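PDB 4EYE: probable oxidoreductase from Mycobacterium abscessus, which probably acts as a nicotinamide-dependent oxidoreductase of the quinone oxidoreductase (zeta-crystallin) branch of the medium-chain dehydrogenase/reductase superfamily. Local coordinates for residues A[167-172]-A[333-338]; A[142-147]-A[173-178]; A[133-138]-A[311-316]; A[60-65]-A[327-332]. All blocks are in the same frame, centred on the assembly; numbering follows the deposited sequence.

Contact 1: residues A[167-172]-A[333-338]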
loop_
_atom_site.group_PDB
_atom_site.type_symbol
_atom_site.label_atom_id
_atom_site.label_comp_id
_atom_site.label_asym_id
_atom_site.label_seq_id
_atom_site.Cartn_x
_atom_site.Cartn_y
_atom_site.Cartn_z
ATOM N N GLY A 167 -5.080 12.460 2.205
ATOM C CA GLY A 167 -5.779 11.225 1.725
ATOM C C GLY A 167 -5.766 10.121 2.789
ATOM O O GLY A 167 -5.490 8.947 2.511
ATOM N N ALA A 168 -5.987 10.538 4.028
ATOM C CA ALA A 168 -5.509 9.807 5.198
ATOM C C ALA A 168 -6.227 8.474 5.421
ATOM O O ALA A 168 -5.633 7.584 5.985
ATOM C CB ALA A 168 -5.622 10.675 6.431
ATOM N N ALA A 169 -7.467 8.346 4.953
ATOM C CA ALA A 169 -8.240 7.067 5.090
ATOM C C ALA A 169 -7.928 5.996 4.006
ATOM O O ALA A 169 -8.419 4.894 4.079
ATOM C CB ALA A 169 -9.760 7.357 5.075
ATOM N N GLY A 170 -7.165 6.356 2.972
ATOM C CA GLY A 170 -6.855 5.436 1.910
ATOM C C GLY A 170 -5.752 4.467 2.368
ATOM O O GLY A 170 -5.327 4.497 3.518
ATOM N N GLY A 171 -5.318 3.589 1.465
ATOM C CA GLY A 171 -4.345 2.536 1.827
ATOM C C GLY A 171 -3.016 3.126 2.267
ATOM O O GLY A 171 -2.499 2.842 3.333
ATOM N N ILE A 172 -2.496 4.017 1.440
ATOM C CA ILE A 172 -1.239 4.640 1.712
ATOM C C ILE A 172 -1.313 5.531 2.937
ATOM O O ILE A 172 -0.476 5.455 3.809
ATOM C CB ILE A 172 -0.758 5.434 0.493
ATOM C CG1 ILE A 172 -0.383 4.459 -0.603
ATOM C CG2 ILE A 172 0.458 6.267 0.920
ATOM C CD1 ILE A 172 1.007 3.855 -0.347
ATOM N N LYS A 333 -15.137 3.677 -1.673
ATOM C CA LYS A 333 -15.726 3.129 -0.456
ATOM C C LYS A 333 -14.737 2.482 0.548
ATOM O O LYS A 333 -15.140 2.148 1.637
ATOM C CB LYS A 333 -16.826 2.136 -0.834
ATOM C CG LYS A 333 -17.898 2.776 -1.717
ATOM C CD LYS A 333 -19.007 1.796 -2.083
ATOM C CE LYS A 333 -20.189 2.511 -2.744
ATOM N NZ LYS A 333 -21.256 1.523 -2.968
ATOM N N VAL A 334 -13.456 2.338 0.193
ATOM C CA VAL A 334 -12.512 1.558 1.001
ATOM C C VAL A 334 -11.669 2.421 1.925
ATOM O O VAL A 334 -10.944 3.308 1.477
ATOM C CB VAL A 334 -11.548 0.723 0.111
ATOM C CG1 VAL A 334 -10.499 -0.019 0.959
ATOM C CG2 VAL A 334 -12.352 -0.232 -0.743
ATOM N N TYR A 335 -11.761 2.122 3.222
ATOM C CA TYR A 335 -10.884 2.687 4.226
ATOM C C TYR A 335 -9.825 1.639 4.551
ATOM O O TYR A 335 -10.118 0.474 4.703
ATOM C CB TYR A 335 -11.644 3.084 5.500
ATOM C CG TYR A 335 -12.820 4.044 5.343
ATOM C CD1 TYR A 335 -13.020 4.788 4.180
ATOM C CD2 TYR A 335 -13.745 4.169 6.360
ATOM C CE1 TYR A 335 -14.137 5.629 4.033
ATOM C CE2 TYR A 335 -14.848 5.006 6.250
ATOM C CZ TYR A 335 -15.040 5.745 5.085
ATOM O OH TYR A 335 -16.137 6.569 4.978
ATOM N N GLY A 336 -8.589 2.056 4.673
ATOM C CA GLY A 336 -7.509 1.126 5.009
ATOM C C GLY A 336 -7.327 0.182 3.815
ATOM O O GLY A 336 -7.207 0.636 2.665
ATOM N N LYS A 337 -7.332 -1.120 4.078
ATOM C CA LYS A 337 -7.075 -2.097 3.052
ATOM C C LYS A 337 -8.296 -3.011 2.820
ATOM O O LYS A 337 -8.930 -3.474 3.753
ATOM C CB LYS A 337 -5.848 -2.937 3.448
ATOM C CG LYS A 337 -5.295 -3.807 2.315
ATOM C CD LYS A 337 -4.533 -2.925 1.306
ATOM C CE LYS A 337 -4.044 -3.694 0.109
ATOM N NZ LYS A 337 -3.252 -2.810 -0.800
ATOM N N MET A 338 -8.541 -3.327 1.558
ATOM C CA MET A 338 -9.464 -4.366 1.153
ATOM C C MET A 338 -8.655 -5.562 0.627
ATOM O O MET A 338 -7.691 -5.372 -0.118
ATOM C CB MET A 338 -10.334 -3.854 0.016
ATOM C CG MET A 338 -11.073 -4.899 -0.824
ATOM S SD MET A 338 -12.017 -4.151 -2.217
ATOM C CE MET A 338 -13.562 -3.704 -1.467
#
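Val334 enters the contact through its backbone: its carbonyl comes near that of Ala169, at the turn ahead of helix 171-182. Each oxygen has its own donor, Arg193 for Val334 O and the N-H of Gly336 for Ala169 O. Tyr335 follows and lies against Ala169 twice over. Its CA is 3.3 Å from Ala169 O, a CA-H...O contact, and its ring atom CD1 approaches Ala169 CB at 4.2 Å. With CG beside the backbone N (chi1 -56°), the ring runs back past this small methyl toward Phe199. Gly336 makes the central bond. Its N donates to Ala169 O over 2.9 Å, so one oxygen receives both the N-H and the weaker CA-H. The backbone of Gly336 has positive phi (68°) with psi -128°, a region open chiefly to glycine, and this bend sends its own carbonyl toward the helix start. There Gly336 O lies 3.5 Å from Gly171 CA in a second CA-H...O contact, and glycine keeps the approach uncluttered. Lys337 begins strand 337-341, and its NZ forms a salt bridge with Glu85 and a hydrogen bond to Val60 O. The glycine-rich turn follows strand 162-165 and, as in related dehydrogenases, would probably line the dinucleotide cofactor site. Around the contact, helix 143-154 covers Ile172 and Lys337, helix 322-330 packs on Val334 and Met338, and strand 337-341 joins strands 57-59 and 313-318 on its two edges.

Contact 2: residues A[142-147]-A[173-178]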
loop_
_atom_site.group_PDB
_atom_site.type_symbol
_atom_site.label_atom_id
_atom_site.label_comp_id
_atom_site.label_asym_id
_atom_site.label_seq_id
_atom_site.Cartn_x
_atom_site.Cartn_y
_atom_site.Cartn_z
ATOM N N ALA A 142 2.429 -3.600 -0.404
ATOM C CA ALA A 142 2.691 -2.355 -1.148
ATOM C C ALA A 142 2.700 -1.168 -0.197
ATOM O O ALA A 142 3.709 -0.416 -0.164
ATOM C CB ALA A 142 1.699 -2.126 -2.280
ATOM N N ASN A 143 1.649 -1.014 0.599
ATOM C CA ASN A 143 1.494 0.230 1.323
ATOM C C ASN A 143 2.505 0.505 2.463
ATOM O O ASN A 143 2.987 1.639 2.612
ATOM C CB ASN A 143 0.054 0.437 1.839
ATOM C CG ASN A 143 -0.997 0.447 0.706
ATOM O OD1 ASN A 143 -0.652 0.646 -0.445
ATOM N ND2 ASN A 143 -2.287 0.208 1.053
ATOM N N TYR A 144 2.833 -0.519 3.240
ATOM C CA TYR A 144 3.687 -0.347 4.423
ATOM C C TYR A 144 5.151 -0.293 4.062
ATOM O O TYR A 144 5.904 0.499 4.679
ATOM C CB TYR A 144 3.338 -1.381 5.538
ATOM C CG TYR A 144 1.980 -1.070 6.195
ATOM C CD1 TYR A 144 0.771 -1.237 5.497
ATOM C CD2 TYR A 144 1.905 -0.553 7.480
ATOM C CE1 TYR A 144 -0.443 -0.953 6.064
ATOM C CE2 TYR A 144 0.683 -0.236 8.054
ATOM C CZ TYR A 144 -0.497 -0.459 7.366
ATOM O OH TYR A 144 -1.717 -0.117 7.961
ATOM N N HIS A 145 5.588 -1.106 3.092
ATOM C CA HIS A 145 6.969 -1.029 2.647
ATOM C C HIS A 145 7.238 0.277 1.972
ATOM O O HIS A 145 8.293 0.844 2.164
ATOM C CB HIS A 145 7.342 -2.182 1.679
ATOM C CG HIS A 145 7.606 -3.458 2.366
ATOM N ND1 HIS A 145 8.846 -3.860 2.689
ATOM C CD2 HIS A 145 6.734 -4.438 2.853
ATOM C CE1 HIS A 145 8.762 -5.010 3.345
ATOM N NE2 HIS A 145 7.479 -5.357 3.441
ATOM N N THR A 146 6.273 0.778 1.192
ATOM C CA THR A 146 6.396 2.086 0.572
ATOM C C THR A 146 6.593 3.201 1.612
ATOM O O THR A 146 7.486 4.032 1.475
ATOM C CB THR A 146 5.170 2.419 -0.296
ATOM O OG1 THR A 146 5.052 1.450 -1.325
ATOM C CG2 THR A 146 5.292 3.798 -0.926
ATOM N N MET A 147 5.758 3.186 2.640
ATOM C CA MET A 147 5.785 4.214 3.663
ATOM C C MET A 147 6.958 4.062 4.634
ATOM O O MET A 147 7.511 5.075 5.037
ATOM C CB MET A 147 4.425 4.381 4.368
ATOM C CG MET A 147 3.325 5.052 3.504
ATOM S SD MET A 147 3.861 6.618 2.708
ATOM C CE MET A 147 4.521 7.520 4.111
ATOM N N GLY A 173 -2.369 6.336 3.018
ATOM C CA GLY A 173 -2.586 7.193 4.169
ATOM C C GLY A 173 -2.603 6.454 5.494
ATOM O O GLY A 173 -2.002 6.904 6.451
ATOM N N THR A 174 -3.313 5.315 5.549
ATOM C CA THR A 174 -3.400 4.512 6.748
ATOM C C THR A 174 -2.043 3.969 7.209
ATOM O O THR A 174 -1.685 4.104 8.398
ATOM C CB THR A 174 -4.372 3.322 6.518
ATOM O OG1 THR A 174 -5.657 3.876 6.200
ATOM C CG2 THR A 174 -4.483 2.447 7.753
ATOM N N ALA A 175 -1.282 3.412 6.256
ATOM C CA ALA A 175 0.083 3.017 6.527
ATOM C C ALA A 175 0.927 4.217 6.985
ATOM O O ALA A 175 1.756 4.117 7.888
ATOM C CB ALA A 175 0.713 2.330 5.298
ATOM N N ALA A 176 0.681 5.354 6.374
ATOM C CA ALA A 176 1.468 6.590 6.680
ATOM C C ALA A 176 1.208 7.038 8.125
ATOM O O ALA A 176 2.152 7.395 8.842
ATOM C CB ALA A 176 1.096 7.691 5.684
ATOM N N ILE A 177 -0.039 6.880 8.584
ATOM C CA ILE A 177 -0.387 7.166 9.966
ATOM C C ILE A 177 0.278 6.173 10.934
ATOM O O ILE A 177 0.914 6.588 11.914
ATOM C CB ILE A 177 -1.920 7.111 10.228
ATOM C CG1 ILE A 177 -2.636 8.201 9.417
ATOM C CG2 ILE A 177 -2.249 7.364 11.722
ATOM C CD1 ILE A 177 -4.141 8.059 9.433
ATOM N N GLN A 178 0.077 4.876 10.704
ATOM C CA GLN A 178 0.464 3.897 11.705
ATOM C C GLN A 178 1.983 3.834 11.800
ATOM O O GLN A 178 2.533 3.745 12.901
ATOM C CB GLN A 178 -0.077 2.506 11.362
ATOM C CG GLN A 178 -1.581 2.365 11.457
ATOM C CD GLN A 178 -1.972 0.912 11.453
ATOM O OE1 GLN A 178 -1.626 0.162 10.508
ATOM N NE2 GLN A 178 -2.625 0.477 12.498
#
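Tyr144 lays its phenol ring flat over Ala175, whose CB sits 3.4 Å from the ring centroid and only 6° off the normal, a well-centred CH-pi contact. Alanine suits this spot because its single methyl lets the ring come down onto the helix backbone. The first torsion, with CG beside the backbone N, swings the ring across to the other helix and carries OH past Thr174 CG2 to Gln178. Here Tyr144 OH donates to Gln178 OE1 over 2.6 Å, with the amide oxygen lying in the ring plane at its edge. Ring and amide planes are 71° apart. Gln178 NE2 is bonded to the carbonyl of Arg310, so both ends of this amide are engaged and its rotation is set. One turn on from Asn143, whose CB rests on the Ala175 methyl, Met147 bends at both chi2 and chi3 to fold over Ala176, bringing CE to 3.8 Å from Ala176 CB. Alanines along this face allow the axes to approach within 8.6 Å at a crossing angle of -55°. Helix 171-182 follows the first strand of a six-stranded parallel sheet of order 3-2-1-4-5-6, the hallmark of a Rossmann fold.

Contact 3: residues A[133-138]-A[311-316]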
loop_
_atom_site.group_PDB
_atom_site.type_symbol
_atom_site.label_atom_id
_atom_site.label_comp_id
_atom_site.label_asym_id
_atom_site.label_seq_id
_atom_site.Cartn_x
_atom_site.Cartn_y
_atom_site.Cartn_z
ATOM N N ASP A 133 -2.554 -12.051 10.819
ATOM C CA ASP A 133 -3.224 -12.957 9.924
ATOM C C ASP A 133 -2.883 -12.616 8.449
ATOM O O ASP A 133 -2.197 -11.638 8.195
ATOM C CB ASP A 133 -4.748 -13.024 10.196
ATOM C CG ASP A 133 -5.511 -11.811 9.724
ATOM O OD1 ASP A 133 -5.039 -11.040 8.847
ATOM O OD2 ASP A 133 -6.637 -11.647 10.207
ATOM N N ASP A 134 -3.330 -13.446 7.509
ATOM C CA ASP A 134 -2.966 -13.282 6.082
ATOM C C ASP A 134 -3.460 -11.987 5.440
ATOM O O ASP A 134 -2.771 -11.405 4.631
ATOM C CB ASP A 134 -3.377 -14.517 5.247
ATOM C CG ASP A 134 -2.592 -15.734 5.654
ATOM O OD1 ASP A 134 -1.490 -15.612 6.238
ATOM O OD2 ASP A 134 -3.043 -16.838 5.400
ATOM N N ALA A 135 -4.646 -11.538 5.807
ATOM C CA ALA A 135 -5.137 -10.216 5.343
ATOM C C ALA A 135 -4.269 -9.047 5.855
ATOM O O ALA A 135 -3.919 -8.126 5.119
ATOM C CB ALA A 135 -6.576 -10.011 5.755
ATOM N N GLU A 136 -3.961 -9.070 7.144
ATOM C CA GLU A 136 -3.097 -8.049 7.731
ATOM C C GLU A 136 -1.716 -8.090 7.107
ATOM O O GLU A 136 -1.126 -7.032 6.853
ATOM C CB GLU A 136 -3.024 -8.226 9.257
ATOM C CG GLU A 136 -4.350 -7.954 10.000
ATOM C CD GLU A 136 -4.290 -8.445 11.472
ATOM O OE1 GLU A 136 -3.570 -9.416 11.783
ATOM O OE2 GLU A 136 -4.913 -7.771 12.292
ATOM N N ALA A 137 -1.224 -9.296 6.827
ATOM C CA ALA A 137 0.082 -9.487 6.196
ATOM C C ALA A 137 0.078 -8.949 4.766
ATOM O O ALA A 137 0.964 -8.177 4.357
ATOM C CB ALA A 137 0.491 -10.949 6.185
ATOM N N VAL A 138 -0.951 -9.297 3.996
ATOM C CA VAL A 138 -0.975 -8.757 2.590
ATOM C C VAL A 138 -1.036 -7.247 2.607
ATOM O O VAL A 138 -0.437 -6.554 1.732
ATOM C CB VAL A 138 -2.045 -9.435 1.665
ATOM C CG1 VAL A 138 -3.438 -8.816 1.898
ATOM C CG2 VAL A 138 -1.610 -9.351 0.177
ATOM N N PRO A 311 -2.157 -3.539 10.743
ATOM C CA PRO A 311 -2.808 -2.927 9.585
ATOM C C PRO A 311 -4.306 -3.153 9.555
ATOM O O PRO A 311 -4.755 -4.316 9.587
ATOM C CB PRO A 311 -2.146 -3.643 8.394
ATOM C CG PRO A 311 -0.815 -4.073 8.905
ATOM C CD PRO A 311 -1.068 -4.463 10.341
ATOM N N PRO A 312 -5.099 -2.067 9.517
ATOM C CA PRO A 312 -6.571 -2.229 9.410
ATOM C C PRO A 312 -7.017 -2.809 8.074
ATOM O O PRO A 312 -6.593 -2.340 7.026
ATOM C CB PRO A 312 -7.128 -0.812 9.598
ATOM C CG PRO A 312 -5.984 0.033 10.048
ATOM C CD PRO A 312 -4.688 -0.668 9.692
ATOM N N VAL A 313 -7.834 -3.841 8.135
ATOM C CA VAL A 313 -8.433 -4.433 6.978
ATOM C C VAL A 313 -9.950 -4.275 7.071
ATOM O O VAL A 313 -10.578 -4.840 7.965
ATOM C CB VAL A 313 -8.085 -5.930 6.832
ATOM C CG1 VAL A 313 -8.744 -6.474 5.557
ATOM C CG2 VAL A 313 -6.559 -6.106 6.746
ATOM N N SER A 314 -10.517 -3.477 6.163
ATOM C CA SER A 314 -11.906 -3.031 6.332
ATOM C C SER A 314 -12.893 -3.986 5.628
ATOM O O SER A 314 -14.067 -4.059 6.012
ATOM C CB SER A 314 -12.061 -1.608 5.819
ATOM O OG SER A 314 -11.691 -1.507 4.435
ATOM N N ALA A 315 -12.408 -4.738 4.640
ATOM C CA ALA A 315 -13.217 -5.643 3.880
ATOM C C ALA A 315 -12.401 -6.858 3.397
ATOM O O ALA A 315 -11.259 -6.707 2.933
ATOM C CB ALA A 315 -13.801 -4.937 2.669
ATOM N N ARG A 316 -13.032 -8.040 3.472
ATOM C CA ARG A 316 -12.493 -9.252 2.917
ATOM C C ARG A 316 -13.590 -9.852 2.048
ATOM O O ARG A 316 -14.594 -10.338 2.541
ATOM C CB ARG A 316 -12.021 -10.216 4.009
ATOM C CG ARG A 316 -11.193 -9.567 5.084
ATOM C CD ARG A 316 -10.531 -10.552 6.009
ATOM N NE ARG A 316 -9.938 -9.881 7.155
ATOM C CZ ARG A 316 -9.090 -10.471 8.006
ATOM N NH1 ARG A 316 -8.764 -11.728 7.838
ATOM N NH2 ARG A 316 -8.584 -9.805 9.025
HETATM O O HOH W 1 -6.044 -5.661 11.692
#
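Arg316 reaches end-on to Asp133 and holds one oxygen, OD2, with two nitrogens. NH2 donates over 2.9 Å to the syn lone pair of OD2, while NH1 meets the same atom at 3.2 Å from above the carboxylate plane. This follows from the planes standing 87° apart: OD2 lies in the guanidinium plane, but the carboxylate is turned across it. Over one guanidinium face sits Ala135, its CB 3.4 Å from Arg316 CZ, a small methyl that gives the flat cation an apolar seat. Val313 CG2 flanks that methyl at 4.0 Å from Ala135 CB, and Pro311 CG touches Glu136 O at 3.6 Å. A water joins Glu136 OE2 to Pro311 O, donating to both.

Behind this shell a capping box fixes the acidic groups. Glu136 N donates to Asp133 OD1 over 2.8 Å, almost straight at 176°, and Asp133 N returns a bond to Glu136 OE1 at 3.0 Å. A chi1 of 74° tucks the Asp133 carboxylate back over the first turn of helix 134-140, with OD2 turned out to the arginine. Farther out, Val339 of strand 337-341 packs against both Ala135 and Arg316. Asp133 thus divides its work, one oxygen for the helix end and one for the strand; both partners would be expected to stabilise its negative charge.

Contact 4: residues A[60-65]-A[327-332]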
loop_
_atom_site.group_PDB
_atom_site.type_symbol
_atom_site.label_atom_id
_atom_site.label_comp_id
_atom_site.label_asym_id
_atom_site.label_seq_id
_atom_site.Cartn_x
_atom_site.Cartn_y
_atom_site.Cartn_z
ATOM N N VAL A 60 -6.077 -5.569 -2.734
ATOM C CA VAL A 60 -6.559 -4.634 -3.745
ATOM C C VAL A 60 -5.770 -3.325 -3.532
ATOM O O VAL A 60 -5.704 -2.768 -2.396
ATOM C CB VAL A 60 -8.079 -4.449 -3.622
ATOM C CG1 VAL A 60 -8.627 -3.425 -4.635
ATOM C CG2 VAL A 60 -8.764 -5.821 -3.827
ATOM N N CYS A 61 -5.091 -2.869 -4.572
ATOM C CA CYS A 61 -4.383 -1.591 -4.508
ATOM C C CYS A 61 -4.706 -0.728 -5.755
ATOM O O CYS A 61 -5.242 -1.235 -6.772
ATOM C CB CYS A 61 -2.890 -1.828 -4.394
ATOM S SG CYS A 61 -2.096 -2.480 -5.893
ATOM N N PHE A 62 -4.325 0.541 -5.682
ATOM C CA PHE A 62 -4.609 1.484 -6.744
ATOM C C PHE A 62 -3.994 1.060 -8.085
ATOM O O PHE A 62 -4.658 1.145 -9.099
ATOM C CB PHE A 62 -4.196 2.921 -6.345
ATOM C CG PHE A 62 -4.818 3.988 -7.220
ATOM C CD1 PHE A 62 -6.172 4.184 -7.232
ATOM C CD2 PHE A 62 -4.036 4.772 -8.042
ATOM C CE1 PHE A 62 -6.757 5.153 -8.064
ATOM C CE2 PHE A 62 -4.601 5.760 -8.847
ATOM C CZ PHE A 62 -5.966 5.944 -8.859
ATOM N N PRO A 63 -2.749 0.558 -8.097
ATOM C CA PRO A 63 -2.216 0.071 -9.391
ATOM C C PRO A 63 -3.051 -1.023 -10.049
ATOM O O PRO A 63 -3.244 -0.999 -11.273
ATOM C CB PRO A 63 -0.826 -0.444 -9.030
ATOM C CG PRO A 63 -0.407 0.437 -7.880
ATOM C CD PRO A 63 -1.687 0.654 -7.079
ATOM N N ASP A 64 -3.614 -1.928 -9.247
ATOM C CA ASP A 64 -4.468 -2.990 -9.781
ATOM C C ASP A 64 -5.603 -2.381 -10.558
ATOM O O ASP A 64 -5.878 -2.745 -11.703
ATOM C CB ASP A 64 -5.113 -3.896 -8.710
ATOM C CG ASP A 64 -4.136 -4.560 -7.786
ATOM O OD1 ASP A 64 -2.978 -4.897 -8.180
ATOM O OD2 ASP A 64 -4.580 -4.867 -6.637
ATOM N N TYR A 65 -6.289 -1.465 -9.905
ATOM C CA TYR A 65 -7.425 -0.763 -10.501
ATOM C C TYR A 65 -7.040 -0.009 -11.801
ATOM O O TYR A 65 -7.712 -0.107 -12.840
ATOM C CB TYR A 65 -7.982 0.205 -9.453
ATOM C CG TYR A 65 -8.981 1.194 -10.010
ATOM C CD1 TYR A 65 -10.128 0.750 -10.641
ATOM C CD2 TYR A 65 -8.777 2.560 -9.906
ATOM C CE1 TYR A 65 -11.045 1.635 -11.160
ATOM C CE2 TYR A 65 -9.692 3.462 -10.447
ATOM C CZ TYR A 65 -10.823 2.973 -11.087
ATOM O OH TYR A 65 -11.762 3.827 -11.618
ATOM N N GLN A 327 -15.008 -2.427 -8.036
ATOM C CA GLN A 327 -15.924 -1.288 -8.263
ATOM C C GLN A 327 -16.073 -0.454 -6.979
ATOM O O GLN A 327 -16.012 0.770 -7.011
ATOM C CB GLN A 327 -17.310 -1.792 -8.689
ATOM C CG GLN A 327 -18.222 -0.699 -9.289
ATOM C CD GLN A 327 -17.596 -0.068 -10.507
ATOM O OE1 GLN A 327 -17.373 -0.721 -11.521
ATOM N NE2 GLN A 327 -17.284 1.198 -10.408
ATOM N N ASP A 328 -16.243 -1.129 -5.849
ATOM C CA ASP A 328 -16.322 -0.415 -4.560
ATOM C C ASP A 328 -15.053 0.372 -4.290
ATOM O O ASP A 328 -15.098 1.530 -3.867
ATOM C CB ASP A 328 -16.574 -1.405 -3.445
ATOM C CG ASP A 328 -17.988 -1.975 -3.486
ATOM O OD1 ASP A 328 -18.830 -1.454 -4.244
ATOM O OD2 ASP A 328 -18.246 -2.930 -2.725
ATOM N N PHE A 329 -13.924 -0.242 -4.584
ATOM C CA PHE A 329 -12.645 0.428 -4.439
ATOM C C PHE A 329 -12.563 1.695 -5.306
ATOM O O PHE A 329 -12.143 2.748 -4.848
ATOM C CB PHE A 329 -11.495 -0.537 -4.794
ATOM C CG PHE A 329 -10.151 0.112 -4.734
ATOM C CD1 PHE A 329 -9.604 0.729 -5.861
ATOM C CD2 PHE A 329 -9.453 0.155 -3.549
ATOM C CE1 PHE A 329 -8.372 1.364 -5.781
ATOM C CE2 PHE A 329 -8.223 0.775 -3.459
ATOM C CZ PHE A 329 -7.677 1.375 -4.567
ATOM N N ALA A 330 -12.941 1.559 -6.563
ATOM C CA ALA A 330 -12.985 2.678 -7.518
ATOM C C ALA A 330 -13.990 3.778 -7.107
ATOM O O ALA A 330 -13.714 4.948 -7.286
ATOM C CB ALA A 330 -13.329 2.156 -8.909
ATOM N N ASP A 331 -15.119 3.378 -6.536
ATOM C CA ASP A 331 -16.135 4.311 -6.072
ATOM C C ASP A 331 -15.737 4.998 -4.766
ATOM O O ASP A 331 -16.506 5.795 -4.251
ATOM C CB ASP A 331 -17.459 3.597 -5.823
ATOM C CG ASP A 331 -18.084 3.054 -7.074
ATOM O OD1 ASP A 331 -17.658 3.430 -8.157
ATOM O OD2 ASP A 331 -18.969 2.208 -6.976
ATOM N N GLY A 332 -14.550 4.705 -4.217
ATOM C CA GLY A 332 -14.069 5.400 -3.018
ATOM C C GLY A 332 -14.671 4.917 -1.711
ATOM O O GLY A 332 -14.714 5.656 -0.728
#
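Tyr65, in the middle of helix 62-68, and Ala330, at the end of helix 322-330, bring their CA atoms to 7.2 Å, and no hydrogen bond links the two backbones, so side chains fill the interval. Phe329 is the centre. With CG anti to the backbone N (chi1 177°), its ring stretches across to the other segment and wedges in among Val60, Phe62 and Tyr65. Val60 CG1 lies over one face, 4.2 Å from the Phe329 ring centroid and 28° off the normal, a CH-pi contact suited to a branched aliphatic residue. At the far end of the ring, Phe329 CZ comes to 3.6 Å from Phe62 N. The two phenylalanine side chains run at about a right angle, and Phe329 CE1 approaches the edge of the Phe62 ring at 3.9 Å from CD1. Tyr65 adds its CB beside the same CE1 atom, while the small methyl of Ala330 lies close against the Tyr65 ring, with Ala330 CA over one face, 4.2 Å above its plane and offset toward the rim.

Several polar groups bond within their own segment. Asp64 OD2 receives the N-H of Cys61 at the N-cap of helix 62-68, Gly332, with positive phi, closes the other helix in a Schellman motif, and Gln327 NE2 bonds Asp331 OD1. Val60 O instead accepts from Lys337. The residues that meet make the joint apolar: it rests mainly on the Phe329 ring, which buries the largest area, and is held by van der Waals and CH-pi contacts.

Contact 1 stands at the middle of the group, its centre about 10 Å from the centres of contacts 2 and 4 and about 12 Å from that of contact 3; it touches all three. Contacts 1 and 2 share helix 171-182, whereas contacts 1 and 3 reach neighbouring parallel strands, 337-341 and 313-318. Contacts 2 and 4 lie farthest apart, about 17 Å between centres. In sequence, segments 60-65, 133-138, 142-147, 167-172 and 173-178 come first, and 311-316, 327-332 and 333-338 return at the end. The C-terminal part thus joins the mixed sheet of the GroES-like region and meets the Rossmann helix, tying both halves of the protein together.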